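Local coordinates for peptidase M3B, oligoendopeptidase F (Enterococcus faecium, PDB 2QR4), which probably hydrolyses peptide bonds in short oligopeptides as a zinc-dependent metallopeptidase of family M3, at residues T460-Y463 with L464-Y468; K487-W490 with S491-H495; E446-M449 with H450-E454; Y201-Y204 with E205-N209; G469-N472 with A473-G477. All coordinates share one frame; numbering follows the deposited sequence.

Interaction 1: residues T460-Y463 with L464-Y468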
# COMPACT_ATOMS: atom_id res chain seq x y z
N THR A 460 1.09 -8.28 -12.95
CA THR A 460 2.48 -8.49 -12.52
C THR A 460 3.42 -7.50 -13.22
O THR A 460 3.10 -6.99 -14.31
CB THR A 460 2.93 -9.91 -12.88
OG1 THR A 460 2.90 -10.05 -14.30
CG2 THR A 460 2.00 -10.96 -12.25
N SER A 461 4.60 -7.26 -12.65
CA SER A 461 5.59 -6.44 -13.36
C SER A 461 5.91 -6.97 -14.74
O SER A 461 6.16 -6.18 -15.66
CB SER A 461 6.88 -6.26 -12.57
OG SER A 461 7.43 -7.50 -12.23
N GLU A 462 5.94 -8.29 -14.90
CA GLU A 462 6.26 -8.86 -16.22
C GLU A 462 5.19 -8.43 -17.23
O GLU A 462 5.50 -7.91 -18.29
CB GLU A 462 6.38 -10.38 -16.18
CG GLU A 462 6.94 -11.02 -17.49
CD GLU A 462 7.09 -12.55 -17.40
OE1 GLU A 462 6.48 -13.27 -18.23
OE2 GLU A 462 7.81 -13.06 -16.50
N TYR A 463 3.92 -8.63 -16.88
CA TYR A 463 2.84 -8.32 -17.78
C TYR A 463 2.77 -6.81 -18.06
O TYR A 463 2.51 -6.39 -19.19
CB TYR A 463 1.52 -8.78 -17.19
CG TYR A 463 0.36 -8.57 -18.12
CD1 TYR A 463 0.34 -9.18 -19.37
CD2 TYR A 463 -0.70 -7.76 -17.76
CE1 TYR A 463 -0.73 -9.00 -20.23
CE2 TYR A 463 -1.78 -7.58 -18.62
CZ TYR A 463 -1.79 -8.20 -19.85
OH TYR A 463 -2.85 -8.03 -20.71
N LEU A 464 2.97 -6.01 -17.03
CA LEU A 464 2.91 -4.55 -17.18
C LEU A 464 4.01 -4.09 -18.14
O LEU A 464 3.79 -3.28 -19.03
CB LEU A 464 3.06 -3.86 -15.82
CG LEU A 464 1.93 -3.14 -15.07
CD1 LEU A 464 0.55 -3.30 -15.65
CD2 LEU A 464 1.95 -3.52 -13.63
N SER A 465 5.20 -4.65 -17.96
CA SER A 465 6.37 -4.25 -18.71
C SER A 465 6.31 -4.68 -20.17
O SER A 465 6.53 -3.85 -21.05
CB SER A 465 7.64 -4.74 -18.03
OG SER A 465 7.62 -4.32 -16.66
N ASP A 466 5.98 -5.94 -20.42
CA ASP A 466 5.77 -6.40 -21.79
C ASP A 466 4.68 -5.57 -22.49
O ASP A 466 4.79 -5.24 -23.67
CB ASP A 466 5.39 -7.90 -21.84
CG ASP A 466 6.51 -8.82 -21.31
OD1 ASP A 466 6.24 -10.03 -21.08
OD2 ASP A 466 7.65 -8.34 -21.11
N SER A 467 3.61 -5.25 -21.75
CA SER A 467 2.52 -4.47 -22.30
C SER A 467 3.00 -3.06 -22.62
O SER A 467 2.77 -2.55 -23.72
CB SER A 467 1.36 -4.43 -21.32
OG SER A 467 0.75 -5.70 -21.26
N TYR A 468 3.69 -2.45 -21.67
CA TYR A 468 4.20 -1.10 -21.87
C TYR A 468 5.24 -1.05 -22.99
O TYR A 468 5.18 -0.17 -23.86
CB TYR A 468 4.80 -0.53 -20.59
CG TYR A 468 5.07 0.94 -20.69
CD1 TYR A 468 4.09 1.87 -20.37
CD2 TYR A 468 6.29 1.41 -21.13
CE1 TYR A 468 4.34 3.22 -20.48
CE2 TYR A 468 6.55 2.76 -21.23
CZ TYR A 468 5.57 3.66 -20.92
OH TYR A 468 5.84 5.00 -21.03

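Interaction 2: residues K487-W490 with S491-H495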
# COMPACT_ATOMS: atom_id res chain seq x y z
N LYS A 487 10.77 -0.61 -21.04
CA LYS A 487 9.66 -1.45 -20.60
C LYS A 487 9.25 -1.14 -19.15
O LYS A 487 8.14 -1.46 -18.73
CB LYS A 487 10.01 -2.94 -20.73
CG LYS A 487 10.29 -3.37 -22.14
CD LYS A 487 10.83 -4.79 -22.19
CE LYS A 487 9.79 -5.78 -21.78
NZ LYS A 487 10.15 -7.15 -22.27
N PHE A 488 10.15 -0.51 -18.39
CA PHE A 488 9.89 -0.27 -16.97
C PHE A 488 9.48 1.16 -16.67
O PHE A 488 9.16 1.50 -15.52
CB PHE A 488 11.12 -0.67 -16.14
CG PHE A 488 11.67 -2.03 -16.50
CD1 PHE A 488 10.92 -3.19 -16.26
CD2 PHE A 488 12.91 -2.16 -17.10
CE1 PHE A 488 11.41 -4.45 -16.59
CE2 PHE A 488 13.42 -3.43 -17.45
CZ PHE A 488 12.67 -4.56 -17.19
N GLU A 489 9.44 2.00 -17.70
CA GLU A 489 9.02 3.39 -17.50
C GLU A 489 7.66 3.55 -16.77
O GLU A 489 7.50 4.49 -16.01
CB GLU A 489 9.04 4.19 -18.81
CG GLU A 489 8.64 5.66 -18.64
CD GLU A 489 8.78 6.47 -19.91
OE1 GLU A 489 9.29 7.62 -19.83
OE2 GLU A 489 8.41 5.96 -20.99
N TRP A 490 6.70 2.65 -16.98
CA TRP A 490 5.38 2.79 -16.32
C TRP A 490 5.53 3.01 -14.82
O TRP A 490 4.66 3.63 -14.19
CB TRP A 490 4.48 1.56 -16.55
CG TRP A 490 5.13 0.31 -16.09
CD1 TRP A 490 5.89 -0.55 -16.84
CD2 TRP A 490 5.11 -0.21 -14.76
NE1 TRP A 490 6.35 -1.58 -16.05
CE2 TRP A 490 5.89 -1.40 -14.76
CE3 TRP A 490 4.53 0.21 -13.56
CZ2 TRP A 490 6.08 -2.17 -13.62
CZ3 TRP A 490 4.73 -0.56 -12.41
CH2 TRP A 490 5.50 -1.73 -12.45
N SER A 491 6.64 2.53 -14.26
CA SER A 491 6.80 2.49 -12.82
C SER A 491 7.30 3.80 -12.21
O SER A 491 7.32 3.94 -10.99
CB SER A 491 7.72 1.33 -12.41
OG SER A 491 9.07 1.57 -12.76
N ARG A 492 7.71 4.74 -13.04
CA ARG A 492 8.26 5.99 -12.50
C ARG A 492 7.34 7.19 -12.73
O ARG A 492 7.67 8.31 -12.34
CB ARG A 492 9.66 6.26 -13.05
CG ARG A 492 9.72 6.43 -14.55
CD ARG A 492 11.18 6.52 -15.05
NE ARG A 492 11.68 7.88 -15.04
CZ ARG A 492 11.50 8.75 -16.03
NH1 ARG A 492 11.99 9.98 -15.91
NH2 ARG A 492 10.84 8.41 -17.13
N ILE A 493 6.18 6.94 -13.32
CA ILE A 493 5.22 8.00 -13.68
C ILE A 493 4.20 8.26 -12.57
O ILE A 493 3.28 7.48 -12.39
CB ILE A 493 4.50 7.62 -14.97
CG1 ILE A 493 5.51 7.54 -16.12
CG2 ILE A 493 3.39 8.61 -15.28
CD1 ILE A 493 4.93 7.00 -17.38
N PRO A 494 4.36 9.37 -11.83
CA PRO A 494 3.49 9.74 -10.69
C PRO A 494 2.01 9.82 -11.08
O PRO A 494 1.13 9.56 -10.25
CB PRO A 494 4.00 11.14 -10.29
CG PRO A 494 5.37 11.27 -10.89
CD PRO A 494 5.39 10.38 -12.11
N HIS A 495 1.74 10.19 -12.32
CA HIS A 495 0.37 10.46 -12.74
C HIS A 495 -0.51 9.24 -12.75
O HIS A 495 -1.73 9.36 -12.73
CB HIS A 495 0.33 11.15 -14.10
CG HIS A 495 0.83 12.56 -14.05
ND1 HIS A 495 2.14 12.90 -14.31
CD2 HIS A 495 0.19 13.71 -13.74
CE1 HIS A 495 2.28 14.21 -14.18
NE2 HIS A 495 1.12 14.72 -13.83
O HOH W 1 3.53 4.67 -12.06

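Interaction 3: residues E446-M449 with H450-E454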
# COMPACT_ATOMS: atom_id res chain seq x y z
N GLU A 446 -3.01 3.78 -18.85
CA GLU A 446 -3.81 3.87 -17.62
C GLU A 446 -5.11 3.11 -17.77
O GLU A 446 -5.48 2.32 -16.90
CB GLU A 446 -4.07 5.31 -17.22
CG GLU A 446 -4.92 5.44 -15.96
CD GLU A 446 -4.92 6.86 -15.38
OE1 GLU A 446 -4.64 7.83 -16.13
OE2 GLU A 446 -5.22 7.02 -14.18
N HIS A 447 -5.80 3.32 -18.89
CA HIS A 447 -7.07 2.65 -19.09
C HIS A 447 -6.87 1.15 -19.23
O HIS A 447 -7.64 0.36 -18.68
CB HIS A 447 -7.82 3.22 -20.30
CG HIS A 447 -9.25 2.82 -20.35
ND1 HIS A 447 -9.86 2.34 -21.50
CD2 HIS A 447 -10.21 2.80 -19.39
CE1 HIS A 447 -11.12 2.06 -21.25
NE2 HIS A 447 -11.36 2.33 -19.97
N PHE A 448 -5.83 0.76 -19.97
CA PHE A 448 -5.48 -0.65 -20.16
C PHE A 448 -5.29 -1.37 -18.81
O PHE A 448 -5.79 -2.47 -18.62
CB PHE A 448 -4.24 -0.77 -21.04
CG PHE A 448 -3.61 -2.14 -21.07
CD1 PHE A 448 -4.03 -3.10 -21.97
CD2 PHE A 448 -2.57 -2.46 -20.20
CE1 PHE A 448 -3.44 -4.36 -22.02
CE2 PHE A 448 -1.97 -3.72 -20.23
CZ PHE A 448 -2.40 -4.67 -21.15
N MSE A 449 -4.61 -0.72 -17.87
CA MSE A 449 -4.42 -1.31 -16.55
C MSE A 449 -5.73 -1.51 -15.79
O MSE A 449 -5.91 -2.55 -15.15
CB MSE A 449 -3.48 -0.45 -15.69
CG MSE A 449 -2.01 -0.61 -16.04
SE MSE A 449 -0.86 0.38 -14.79
CE MSE A 449 -1.45 2.22 -15.18
N HIS A 450 -6.63 -0.53 -15.83
CA HIS A 450 -7.91 -0.67 -15.13
C HIS A 450 -8.78 -1.77 -15.74
O HIS A 450 -9.34 -2.60 -15.02
CB HIS A 450 -8.69 0.63 -15.10
CG HIS A 450 -8.07 1.70 -14.27
ND1 HIS A 450 -8.47 1.96 -12.97
CD2 HIS A 450 -7.10 2.60 -14.54
CE1 HIS A 450 -7.76 2.96 -12.48
NE2 HIS A 450 -6.92 3.36 -13.41
N THR A 451 -8.92 -1.76 -17.06
CA THR A 451 -9.77 -2.76 -17.74
C THR A 451 -9.24 -4.18 -17.57
O THR A 451 -10.02 -5.10 -17.39
CB THR A 451 -9.96 -2.44 -19.22
OG1 THR A 451 -8.67 -2.23 -19.82
CG2 THR A 451 -10.80 -1.17 -19.36
N GLU A 452 -7.92 -4.33 -17.63
CA GLU A 452 -7.27 -5.62 -17.42
C GLU A 452 -7.50 -6.15 -16.02
O GLU A 452 -7.94 -7.29 -15.84
CB GLU A 452 -5.78 -5.52 -17.71
CG GLU A 452 -5.48 -5.43 -19.21
CD GLU A 452 -5.92 -6.68 -19.98
OE1 GLU A 452 -5.19 -7.69 -19.95
OE2 GLU A 452 -7.00 -6.66 -20.62
N ASP A 453 -7.23 -5.33 -15.02
CA ASP A 453 -7.48 -5.70 -13.62
C ASP A 453 -8.95 -6.03 -13.36
O ASP A 453 -9.28 -6.94 -12.60
CB ASP A 453 -7.02 -4.59 -12.67
CG ASP A 453 -7.42 -4.87 -11.24
OD1 ASP A 453 -6.67 -5.57 -10.53
OD2 ASP A 453 -8.49 -4.39 -10.82
N GLU A 454 -9.85 -5.27 -13.97
CA GLU A 454 -11.26 -5.52 -13.76
C GLU A 454 -11.65 -6.89 -14.32
O GLU A 454 -12.42 -7.61 -13.70
CB GLU A 454 -12.10 -4.36 -14.31
CG GLU A 454 -13.23 -4.74 -15.25
CD GLU A 454 -13.17 -3.94 -16.55
OE1 GLU A 454 -12.83 -4.53 -17.60
OE2 GLU A 454 -13.45 -2.70 -16.52
O HOH W 2 -4.76 5.59 -11.97

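Interaction 4: residues Y201-Y204 with E205-N209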
# COMPACT_ATOMS: atom_id res chain seq x y z
N TYR A 201 17.33 3.53 -15.07
CA TYR A 201 16.48 2.38 -15.32
C TYR A 201 16.95 1.10 -14.65
O TYR A 201 16.15 0.22 -14.39
CB TYR A 201 16.19 2.21 -16.81
CG TYR A 201 15.11 3.15 -17.27
CD1 TYR A 201 13.78 2.86 -17.03
CD2 TYR A 201 15.42 4.35 -17.88
CE1 TYR A 201 12.77 3.75 -17.43
CE2 TYR A 201 14.43 5.23 -18.28
CZ TYR A 201 13.10 4.92 -18.06
OH TYR A 201 12.10 5.79 -18.46
N SER A 202 18.24 0.99 -14.35
CA SER A 202 18.69 -0.20 -13.63
C SER A 202 17.96 -0.28 -12.28
O SER A 202 17.66 -1.36 -11.80
CB SER A 202 20.21 -0.21 -13.43
OG SER A 202 20.63 0.87 -12.61
N VAL A 203 17.66 0.86 -11.69
CA VAL A 203 16.98 0.89 -10.40
C VAL A 203 15.48 0.61 -10.51
O VAL A 203 14.93 -0.13 -9.70
CB VAL A 203 17.24 2.23 -9.65
CG1 VAL A 203 16.39 2.32 -8.40
CG2 VAL A 203 18.72 2.35 -9.30
N TYR A 204 14.80 1.20 -11.48
CA TYR A 204 13.39 0.88 -11.70
C TYR A 204 13.18 -0.59 -12.02
O TYR A 204 12.22 -1.20 -11.57
CB TYR A 204 12.73 1.82 -12.72
CG TYR A 204 12.53 3.15 -12.07
CD1 TYR A 204 11.54 3.32 -11.10
CD2 TYR A 204 13.39 4.20 -12.33
CE1 TYR A 204 11.39 4.53 -10.45
CE2 TYR A 204 13.24 5.41 -11.69
CZ TYR A 204 12.25 5.57 -10.75
OH TYR A 204 12.12 6.77 -10.12
N GLU A 205 14.10 -1.17 -12.78
CA GLU A 205 14.03 -2.59 -13.06
C GLU A 205 14.17 -3.41 -11.76
O GLU A 205 13.41 -4.35 -11.52
CB GLU A 205 15.10 -2.98 -14.08
CG GLU A 205 15.37 -4.49 -14.18
CD GLU A 205 16.24 -4.87 -15.37
OE1 GLU A 205 17.12 -4.08 -15.77
OE2 GLU A 205 16.05 -5.98 -15.92
N GLN A 206 15.12 -3.06 -10.92
CA GLN A 206 15.29 -3.78 -9.67
C GLN A 206 14.01 -3.77 -8.83
O GLN A 206 13.68 -4.76 -8.19
CB GLN A 206 16.42 -3.16 -8.85
CG GLN A 206 16.91 -4.06 -7.72
CD GLN A 206 17.76 -3.29 -6.73
OE1 GLN A 206 18.43 -2.31 -7.09
NE2 GLN A 206 17.75 -3.73 -5.48
N PHE A 207 13.30 -2.65 -8.82
CA PHE A 207 12.15 -2.51 -7.94
C PHE A 207 10.82 -2.58 -8.66
O PHE A 207 9.82 -2.08 -8.16
CB PHE A 207 12.25 -1.23 -7.09
CG PHE A 207 13.37 -1.26 -6.10
CD1 PHE A 207 13.18 -1.69 -4.81
CD2 PHE A 207 14.64 -0.87 -6.48
CE1 PHE A 207 14.22 -1.73 -3.91
CE2 PHE A 207 15.68 -0.90 -5.58
CZ PHE A 207 15.47 -1.34 -4.29
N ARG A 208 10.79 -3.26 -9.81
CA ARG A 208 9.59 -3.31 -10.63
C ARG A 208 8.42 -4.06 -9.98
O ARG A 208 7.25 -3.72 -10.20
CB ARG A 208 9.89 -3.89 -12.00
CG ARG A 208 10.43 -5.30 -11.98
CD ARG A 208 10.83 -5.69 -13.39
NE ARG A 208 11.06 -7.12 -13.52
CZ ARG A 208 12.11 -7.75 -13.02
NH1 ARG A 208 12.24 -9.06 -13.20
NH2 ARG A 208 13.04 -7.09 -12.34
N ASN A 209 8.75 -5.07 -9.19
CA ASN A 209 7.76 -5.83 -8.44
C ASN A 209 7.10 -4.98 -7.34
O ASN A 209 5.89 -5.05 -7.14
CB ASN A 209 8.41 -7.07 -7.81
CG ASN A 209 9.04 -8.00 -8.84
OD1 ASN A 209 10.21 -8.35 -8.73
ND2 ASN A 209 8.26 -8.44 -9.81
O HOH W 3 17.13 -1.58 -17.02

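Interaction 5: residues G469-N472 with A473-G477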
# COMPACT_ATOMS: atom_id res chain seq x y z
N GLY A 469 6.16 -2.00 -22.99
CA GLY A 469 7.09 -2.12 -24.13
C GLY A 469 6.40 -2.14 -25.48
O GLY A 469 6.83 -1.46 -26.42
N LYS A 470 5.31 -2.90 -25.60
CA LYS A 470 4.62 -3.00 -26.90
C LYS A 470 3.95 -1.70 -27.30
O LYS A 470 4.01 -1.29 -28.47
CB LYS A 470 3.60 -4.14 -26.90
CG LYS A 470 4.23 -5.49 -27.13
CD LYS A 470 3.38 -6.64 -26.58
CE LYS A 470 4.17 -7.95 -26.71
NZ LYS A 470 3.27 -9.13 -26.73
N LEU A 471 3.32 -1.04 -26.33
CA LEU A 471 2.60 0.20 -26.57
C LEU A 471 3.59 1.28 -26.99
O LEU A 471 3.33 2.07 -27.89
CB LEU A 471 1.85 0.63 -25.29
CG LEU A 471 0.95 1.86 -25.33
CD1 LEU A 471 -0.27 1.63 -26.20
CD2 LEU A 471 0.51 2.24 -23.92
N ASN A 472 4.76 1.27 -26.35
CA ASN A 472 5.79 2.24 -26.69
C ASN A 472 6.24 2.10 -28.14
O ASN A 472 6.40 3.10 -28.84
CB ASN A 472 6.99 2.11 -25.75
CG ASN A 472 7.82 3.38 -25.68
OD1 ASN A 472 7.42 4.37 -25.08
ND2 ASN A 472 8.97 3.35 -26.30
N ALA A 473 6.41 0.86 -28.59
CA ALA A 473 6.89 0.57 -29.94
C ALA A 473 5.83 0.95 -30.96
O ALA A 473 6.16 1.43 -32.04
CB ALA A 473 7.26 -0.92 -30.08
N LYS A 474 4.57 0.72 -30.61
CA LYS A 474 3.44 1.11 -31.45
C LYS A 474 3.43 2.62 -31.65
O LYS A 474 3.23 3.12 -32.76
CB LYS A 474 2.11 0.68 -30.80
CG LYS A 474 0.85 0.97 -31.64
CD LYS A 474 -0.46 0.48 -30.99
CE LYS A 474 -1.00 1.52 -29.98
NZ LYS A 474 -2.40 1.25 -29.49
N TYR A 475 3.66 3.36 -30.57
CA TYR A 475 3.69 4.80 -30.63
C TYR A 475 4.92 5.34 -31.38
O TYR A 475 4.79 6.14 -32.29
CB TYR A 475 3.60 5.40 -29.24
CG TYR A 475 2.18 5.66 -28.81
CD1 TYR A 475 1.34 4.61 -28.54
CD2 TYR A 475 1.68 6.96 -28.71
CE1 TYR A 475 0.03 4.82 -28.16
CE2 TYR A 475 0.38 7.19 -28.33
CZ TYR A 475 -0.45 6.11 -28.06
OH TYR A 475 -1.76 6.29 -27.69
N TYR A 476 6.10 4.87 -31.05
CA TYR A 476 7.27 5.47 -31.65
C TYR A 476 7.63 4.95 -33.03
O TYR A 476 8.28 5.66 -33.80
CB TYR A 476 8.45 5.41 -30.69
CG TYR A 476 8.28 6.43 -29.58
CD1 TYR A 476 8.60 7.78 -29.78
CD2 TYR A 476 7.73 6.06 -28.36
CE1 TYR A 476 8.43 8.70 -28.76
CE2 TYR A 476 7.55 6.98 -27.35
CZ TYR A 476 7.91 8.29 -27.55
OH TYR A 476 7.73 9.18 -26.53
N GLY A 477 7.21 3.73 -33.35
CA GLY A 477 7.48 3.18 -34.67
C GLY A 477 8.89 2.66 -34.86
O GLY A 477 9.69 2.68 -33.93

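Interaction 1: residues T460-Y463 with L464-Y468
The ring of Tyr463 carries the hydroxyl of Ser467 over one face. Ser467 OG stands 3.7 Å above the ring plane, over its centre. With CG set anti to the backbone N (chi1 -176°), the Tyr463 ring lies along the helix beside the next turn. Its hydroxyl bonds to Glu452. The other flat groups are two carboxylates, Glu462 and Asp466, with planes 40° apart. Glu462 OE1 and Asp466 OD1 are 4.3 Å apart, a pair of like charges. Each carboxylate has a partner elsewhere: Asp466 makes a salt bridge with Lys487, and Glu462 bonds to Thr68 of the second subunit.

The stretch is the first two turns of a helix. Thr460 is the N-cap, and its OG1 accepts from Tyr463 N at 3.1 Å. Leu464 N bonds to Thr460 O at 2.9 Å. Two serines fold back on the turn before them. Ser465 OG donates to Ser461 O at 2.6 Å, and Ser467 OG donates to Tyr463 O at 2.8 Å. Each carbonyl oxygen also takes the backbone N-H of the same serine. Hydroxyl and N-H reach it from opposite faces of the carbonyl plane, so two bonds grip one oxygen. OG sits beside the backbone N in both serines, which brings it back to the carbonyl of the preceding turn.

Leu464 turns to Met449 of helix 418-454 and to Ala212 of helix 208-228. Tyr468 meets Phe445 edge-to-face on the first of these helices, and Ser465 OG accepts from Trp490 NE1 of the 487-490 loop.

Interaction 2: residues K487-W490 with S491-H495
The backbone of Phe488 to Arg492 runs as a tight 3-10 turn, in which Ser491 N bonds to Phe488 O and Arg492 N bonds to Glu489 O, both at 3.0 Å. Ser491 OG also donates to Phe488 O at 2.8 Å, nearly in line with the C=O bond, while Ser491 N comes from above the carbonyl plane. Two donors of one residue therefore grip one oxygen. The turn lies between helices 461-476 and 503-520, against Tyr201 and Tyr204 of helix 190-206.

Ser491 CB lies over a face of the Trp490 indole. It is 3.5 Å from the centroid of the six-membered ring, 13° off the normal, a CH-pi contact. A chi1 of 57° puts Trp490 CG between the backbone N and the carbonyl carbon, which brings the indole face against Ser491. Trp490 NE1 is bonded to Ser465 OG.

Glu489 extends to meet Arg492, whose chain bends at chi3. Glu489 OE1 and Arg492 NH2 form a salt bridge of 3.2 Å at the guanidinium edge, with the two planes 17° apart. Ile493 CD1 packs on Glu489 CG at 4.1 Å. Water 1 donates to Trp490 O at 2.6 Å and to Ile493 O at 2.8 Å.

Glu489 is buried, but Arg438 pairs with OE1 and the hydroxyl of Tyr468 bonds to OE2. Two arginines and a hydroxyl around one carboxylate would be expected to favour its charged form.

Interaction 3: residues E446-M449 with H450-E454
His450 lies side by side with Glu446, both chains pointing the same way, with the carboxylate and ring planes 36° apart. Water 2 lies 2.7 Å from Glu446 OE2 and makes a weak bond with His450 NE2. Glu446 OE2 also takes the backbone N-H of Tyr500.

Next, Thr451 CG2 sits over a face of the His447 ring, 3.8 Å from the centroid, a CH-pi contact. Its OG1 lies 3.0 Å from His447 O and 3.1 Å from Phe448 O; which carbonyl takes the proton is not settled.

Glu452 CG sits beside the backbone N (chi1 -74°), which lays it over a face of the Phe448 ring, 3.7 Å from the centroid, another CH-pi contact. The bend at chi2 then turns the carboxylate nearly parallel to the ring, and its oxygens bond to Tyr463 OH and pair with Lys455. Asp453 N donates to Met449 O at 3.1 Å. Its side chain leads to Lys220 and Asn223 of helix 208-228.

This is the last part of helix 418-454. Glu452 and Asp453 each have a lysine partner and a neutral one, and the aromatic faces take aliphatic carbons. Lys455 and Lys220 would probably stabilise the ionised forms of Glu452 and Asp453.

Interaction 4: residues Y201-Y204 with E205-N209
Glu205 N bonds to Tyr201 O at 3.0 Å, and Gln206 N bonds to Ser202 O at 3.2 Å. Water 3 adds to the first turn. It donates to Glu205 OE1 at 2.8 Å and makes a weak bond to Tyr201 O. Phe207 N donates to Val203 O at 3.1 Å, less straight (145°), and has a second, weak acceptor in Tyr204 O.

Phe207 leaves helical geometry there and is the N-cap residue of the following helix, 208-228. Arg208, just past the break, reaches back. Its NH2 donates to Glu205 O at 2.9 Å; the oxygen lies in the guanidinium plane, while NH2 stands above the carbonyl plane. Arg208 CG lies between its backbone N and carbonyl carbon (chi1 60°), and the extended chain then carries the guanidinium back to that carbonyl.

Packing between side chains is light. Val203 and Phe207 lie side by side and point the same way, with Val203 CG1 4.1 Å from Phe207 CD2. Val203 O meets the ring edge. The Phe207 ring also meets Phe207 of the second subunit, and Gln206 NE2 bonds to Asp160 O of the second subunit. Tyr204 faces inward and bonds to Asn157.

The arginine thus supplies a side-chain donor to a carbonyl at the C-terminal end of helix 190-206. Its positive charge there would probably suit the negative end of the helix dipole.

Interaction 5: residues G469-N472 with A473-G477
Asn472 has its CB against Ala473 N, 3.2 Å away, the ordinary closeness of neighbours in a helix. CG is set anti to the backbone N (chi1 -158°), which swings the amide along the helix toward Tyr476. CG then lies 3.8 Å from Tyr476 CD2. At the tip both amide atoms lie near the CD2-CE2 bond of Tyr476, on the same side of the ring plane: ND2 comes to 3.6 Å from Tyr476 CD2, and OD1 comes to 3.5 Å from Tyr476 CE2. The amide and ring planes are 41° apart. OD1 has its hydrogen bond elsewhere, from Gln441 NE2 of helix 418-454.

These residues form the closing turns of helix 461-476. Backbone N-H groups of Ala473 to Tyr476 each bond to the carbonyl four residues back, and the bond from Tyr476 N to Asn472 O is 2.8 Å. Gly477 is the first residue to leave helical angles, with positive phi. Its N still bonds to Ala473 O.

Leu471 CD1 touches Tyr475 CE1 at 3.8 Å, the two chains lying side by side and pointing the same way. The same methyl meets Lys474 CE at 3.9 Å, where the lysine chain crosses it after bending at chi3 (84°). Lys474 NZ pairs with Glu444 and bonds to Asn257, and Tyr475 OH bonds to the other oxygen of Glu444. The Tyr476 ring packs on Leu263 and Met267 of helix 260-274.

How the interactions relate
All five contacts are local and lie in series along the chain; none nests in or crosses another. Interaction 4 comes first, at the break between helices 190-206 and 208-228. Interaction 3 is at the end of helix 418-454. After a short loop, interactions 1 and 5 adjoin, one at the start and one at the end of helix 461-476. Interaction 2 follows in the loop before helix 503-520. That loop folds back against interactions 1 and 4, which also touch each other, and just meets interaction 5. Interactions 1 and 3 meet where consecutive helices pack. Interactions 1 and 4 also touch the second subunit, so this side of the fold takes part in the subunit interface.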